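Local coordinates for protein arylsulfatase (Pseudoalteromonas sp. MB47, PDB 7AJ0) that is a calcium-binding, hexameric, exo-acting sulfatase that probably removes sulfate groups from the algal polysaccharide fucoidan, at residues G462-L470 with S479-M489. Sequence-based numbering, arbitrary orientation.
Sequences GTAPWVFNL and STGHQYFEWGM
V467 and S479 show how the outward-facing N-H and C=O of one residue at the edge of a β-sheet can be satisfied by chain that adds no further strand. Strand 466-469 ends the four-stranded antiparallel sheet beside strand 437-440, and the segment 479-489, a loop leading into helix 489-505, meets it at V467, on the edge facing away from strand 437-440. OG of S479, anti to its own backbone N (chi1 164°), takes the N-H of V467 at 3.1 Å (OG to N), while T480 N returns a 3.2 Å bond to V467 O. CB of the same serine lies off-centre against the F468 ring, a CH-π contact 4.1 Å from the centroid, and also packs on W466 CB. On the V467 side chain the branches divide the work: CG1, trans to the backbone N (chi1 177°), reaches CD2 of F485 at 4.1 Å, whereas CG2 meets the methyl CE of M489 at 3.5 Å. That methyl also lies against the P465 ring, with CE 3.8 Å from CD, and near P465 O. F485 in turn stacks on Y437. S479 OG is further bonded to D454 O of a second subunit, so the hydroxyl joining segment to strand also links this edge to the subunit interface.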
loop_
_atom_site.group_PDB
_atom_site.type_symbol
_atom_site.label_atom_id
_atom_site.label_comp_id
_atom_site.label_asym_id
_atom_site.label_seq_id
_atom_site.Cartn_x
_atom_site.Cartn_y
_atom_site.Cartn_z
ATOM N N GLY A 462 -18.517 -1.849 1.037
ATOM C CA GLY A 462 -19.089 -0.595 0.595
ATOM C C GLY A 462 -20.493 -0.740 0.043
ATOM O O GLY A 462 -21.362 -1.340 0.684
ATOM N N THR A 463 -20.723 -0.201 -1.157
ATOM C CA THR A 463 -22.072 -0.186 -1.712
ATOM C C THR A 463 -22.543 -1.576 -2.116
ATOM O O THR A 463 -23.748 -1.849 -2.078
ATOM C CB THR A 463 -22.128 0.763 -2.912
ATOM O OG1 THR A 463 -22.159 2.117 -2.444
ATOM C CG2 THR A 463 -23.356 0.490 -3.772
ATOM N N ALA A 464 -21.628 -2.463 -2.499
ATOM C CA ALA A 464 -22.009 -3.788 -2.960
ATOM C C ALA A 464 -21.190 -4.860 -2.256
ATOM O O ALA A 464 -19.988 -4.674 -2.030
ATOM C CB ALA A 464 -21.812 -3.917 -4.481
ATOM N N PRO A 465 -21.808 -5.985 -1.893
ATOM C CA PRO A 465 -21.017 -7.120 -1.403
ATOM C C PRO A 465 -19.992 -7.544 -2.441
ATOM O O PRO A 465 -20.233 -7.474 -3.649
ATOM C CB PRO A 465 -22.065 -8.214 -1.169
ATOM C CG PRO A 465 -23.343 -7.482 -0.976
ATOM C CD PRO A 465 -23.257 -6.265 -1.855
ATOM N N TRP A 466 -18.832 -7.979 -1.960
ATOM C CA TRP A 466 -17.806 -8.485 -2.860
ATOM C C TRP A 466 -18.238 -9.837 -3.414
ATOM O O TRP A 466 -18.809 -10.663 -2.699
ATOM C CB TRP A 466 -16.468 -8.621 -2.139
ATOM C CG TRP A 466 -15.870 -7.321 -1.701
ATOM C CD1 TRP A 466 -16.520 -6.136 -1.520
ATOM C CD2 TRP A 466 -14.494 -7.075 -1.394
ATOM N NE1 TRP A 466 -15.635 -5.169 -1.113
ATOM C CE2 TRP A 466 -14.384 -5.719 -1.029
ATOM C CE3 TRP A 466 -13.345 -7.869 -1.391
ATOM C CZ2 TRP A 466 -13.171 -5.140 -0.664
ATOM C CZ3 TRP A 466 -12.141 -7.294 -1.029
ATOM C CH2 TRP A 466 -12.063 -5.941 -0.671
ATOM N N VAL A 467 -17.968 -10.058 -4.699
ATOM C CA VAL A 467 -18.349 -11.291 -5.372
ATOM C C VAL A 467 -17.159 -11.806 -6.166
ATOM O O VAL A 467 -16.538 -11.053 -6.925
ATOM C CB VAL A 467 -19.565 -11.095 -6.297
ATOM C CG1 VAL A 467 -19.882 -12.392 -7.022
ATOM C CG2 VAL A 467 -20.769 -10.616 -5.499
ATOM N N PHE A 468 -16.841 -13.084 -5.979
ATOM C CA PHE A 468 -15.831 -13.782 -6.756
ATOM C C PHE A 468 -16.471 -15.013 -7.381
ATOM O O PHE A 468 -17.064 -15.832 -6.670
ATOM C CB PHE A 468 -14.646 -14.220 -5.887
ATOM C CG PHE A 468 -13.977 -13.097 -5.150
ATOM C CD1 PHE A 468 -14.431 -12.703 -3.903
ATOM C CD2 PHE A 468 -12.882 -12.450 -5.696
ATOM C CE1 PHE A 468 -13.813 -11.674 -3.219
ATOM C CE2 PHE A 468 -12.258 -11.422 -5.017
ATOM C CZ PHE A 468 -12.725 -11.033 -3.776
ATOM N N ASN A 469 -16.362 -15.144 -8.699
ATOM C CA ASN A 469 -16.656 -16.415 -9.359
ATOM C C ASN A 469 -15.491 -17.350 -9.062
ATOM O O ASN A 469 -14.407 -17.212 -9.634
ATOM C CB ASN A 469 -16.850 -16.222 -10.857
ATOM C CG ASN A 469 -17.194 -17.520 -11.573
ATOM O OD1 ASN A 469 -16.727 -18.597 -11.201
ATOM N ND2 ASN A 469 -18.014 -17.420 -12.608
ATOM N N LEU A 470 -15.699 -18.302 -8.153
ATOM C CA LEU A 470 -14.589 -19.128 -7.695
ATOM C C LEU A 470 -14.030 -20.018 -8.799
ATOM O O LEU A 470 -12.889 -20.474 -8.686
ATOM C CB LEU A 470 -15.022 -19.982 -6.505
ATOM C CG LEU A 470 -15.280 -19.210 -5.210
ATOM C CD1 LEU A 470 -15.718 -20.159 -4.102
ATOM C CD2 LEU A 470 -14.048 -18.420 -4.787
ATOM N N SER A 479 -12.309 -8.470 -6.611
ATOM C CA SER A 479 -13.750 -8.664 -6.662
ATOM C C SER A 479 -14.367 -7.923 -7.839
ATOM O O SER A 479 -13.954 -6.812 -8.181
ATOM C CB SER A 479 -14.388 -8.185 -5.358
ATOM O OG SER A 479 -15.787 -8.028 -5.507
ATOM N N THR A 480 -15.368 -8.555 -8.460
ATOM C CA THR A 480 -16.159 -7.929 -9.510
ATOM C C THR A 480 -17.559 -7.548 -9.046
ATOM O O THR A 480 -18.297 -6.920 -9.812
ATOM C CB THR A 480 -16.269 -8.858 -10.728
ATOM O OG1 THR A 480 -16.843 -10.110 -10.330
ATOM C CG2 THR A 480 -14.893 -9.099 -11.339
ATOM N N GLY A 481 -17.939 -7.919 -7.826
ATOM C CA GLY A 481 -19.209 -7.480 -7.274
ATOM C C GLY A 481 -20.378 -7.763 -8.190
ATOM O O GLY A 481 -20.562 -8.884 -8.681
ATOM N N HIS A 482 -21.182 -6.725 -8.428
ATOM C CA HIS A 482 -22.415 -6.843 -9.191
ATOM C C HIS A 482 -22.198 -6.905 -10.696
ATOM O O HIS A 482 -23.169 -7.114 -11.432
ATOM C CB HIS A 482 -23.320 -5.644 -8.882
ATOM C CG HIS A 482 -22.984 -4.422 -9.684
ATOM N ND1 HIS A 482 -21.754 -3.803 -9.620
ATOM C CD2 HIS A 482 -23.713 -3.718 -10.583
ATOM C CE1 HIS A 482 -21.741 -2.766 -10.440
ATOM N NE2 HIS A 482 -22.918 -2.691 -11.034
ATOM N N GLN A 483 -20.963 -6.731 -11.171
ATOM C CA GLN A 483 -20.753 -6.491 -12.596
ATOM C C GLN A 483 -21.310 -7.624 -13.450
ATOM O O GLN A 483 -21.936 -7.376 -14.488
ATOM C CB GLN A 483 -19.264 -6.299 -12.885
ATOM C CG GLN A 483 -18.989 -5.613 -14.211
ATOM C CD GLN A 483 -17.524 -5.640 -14.595
ATOM O OE1 GLN A 483 -16.705 -6.262 -13.919
ATOM N NE2 GLN A 483 -17.186 -4.965 -15.688
ATOM N N TYR A 484 -21.085 -8.872 -13.038
ATOM C CA TYR A 484 -21.521 -10.033 -13.805
ATOM C C TYR A 484 -22.551 -10.864 -13.050
ATOM O O TYR A 484 -22.787 -12.022 -13.408
ATOM C CB TYR A 484 -20.324 -10.915 -14.170
ATOM C CG TYR A 484 -19.209 -10.193 -14.884
ATOM C CD1 TYR A 484 -19.347 -9.801 -16.209
ATOM C CD2 TYR A 484 -18.011 -9.913 -14.240
ATOM C CE1 TYR A 484 -18.325 -9.142 -16.871
ATOM C CE2 TYR A 484 -16.984 -9.255 -14.891
ATOM C CZ TYR A 484 -17.146 -8.873 -16.206
ATOM O OH TYR A 484 -16.122 -8.221 -16.855
ATOM N N PHE A 485 -23.171 -10.295 -12.017
ATOM C CA PHE A 485 -23.978 -11.074 -11.084
ATOM C C PHE A 485 -25.237 -10.321 -10.674
ATOM O O PHE A 485 -25.758 -10.533 -9.574
ATOM C CB PHE A 485 -23.141 -11.440 -9.850
ATOM C CG PHE A 485 -23.656 -12.625 -9.080
ATOM C CD1 PHE A 485 -23.883 -13.835 -9.712
ATOM C CD2 PHE A 485 -23.883 -12.534 -7.717
ATOM C CE1 PHE A 485 -24.348 -14.925 -9.003
ATOM C CE2 PHE A 485 -24.345 -13.623 -7.002
ATOM C CZ PHE A 485 -24.576 -14.819 -7.645
ATOM N N GLU A 486 -25.744 -9.442 -11.543
ATOM C CA GLU A 486 -26.982 -8.739 -11.228
ATOM C C GLU A 486 -28.156 -9.706 -11.143
ATOM O O GLU A 486 -29.058 -9.529 -10.316
ATOM C CB GLU A 486 -27.266 -7.659 -12.271
ATOM C CG GLU A 486 -26.394 -6.422 -12.148
ATOM C CD GLU A 486 -26.910 -5.258 -12.978
ATOM O OE1 GLU A 486 -27.952 -5.414 -13.654
ATOM O OE2 GLU A 486 -26.276 -4.182 -12.952
ATOM N N TRP A 487 -28.167 -10.734 -11.997
ATOM C CA TRP A 487 -29.243 -11.715 -11.953
ATOM C C TRP A 487 -29.231 -12.509 -10.651
ATOM O O TRP A 487 -30.286 -12.975 -10.203
ATOM C CB TRP A 487 -29.136 -12.667 -13.147
ATOM C CG TRP A 487 -27.807 -13.348 -13.251
ATOM C CD1 TRP A 487 -26.754 -12.972 -14.033
ATOM C CD2 TRP A 487 -27.384 -14.518 -12.544
ATOM N NE1 TRP A 487 -25.702 -13.836 -13.858
ATOM C CE2 TRP A 487 -26.062 -14.794 -12.947
ATOM C CE3 TRP A 487 -27.993 -15.359 -11.608
ATOM C CZ2 TRP A 487 -25.340 -15.875 -12.449
ATOM C CZ3 TRP A 487 -27.274 -16.431 -11.114
ATOM C CH2 TRP A 487 -25.961 -16.680 -11.537
ATOM N N GLY A 488 -28.065 -12.665 -10.030
ATOM C CA GLY A 488 -27.943 -13.515 -8.863
ATOM C C GLY A 488 -27.815 -12.780 -7.545
ATOM O O GLY A 488 -28.101 -13.349 -6.487
ATOM N N MET A 489 -27.391 -11.518 -7.588
ATOM C CA MET A 489 -27.159 -10.788 -6.348
ATOM C C MET A 489 -28.397 -10.696 -5.466
ATOM O O MET A 489 -28.263 -10.882 -4.243
ATOM C CB MET A 489 -26.623 -9.386 -6.662
ATOM C CG MET A 489 -26.021 -8.674 -5.461
ATOM S SD MET A 489 -24.565 -9.511 -4.792
ATOM C CE MET A 489 -23.300 -8.272 -5.089
#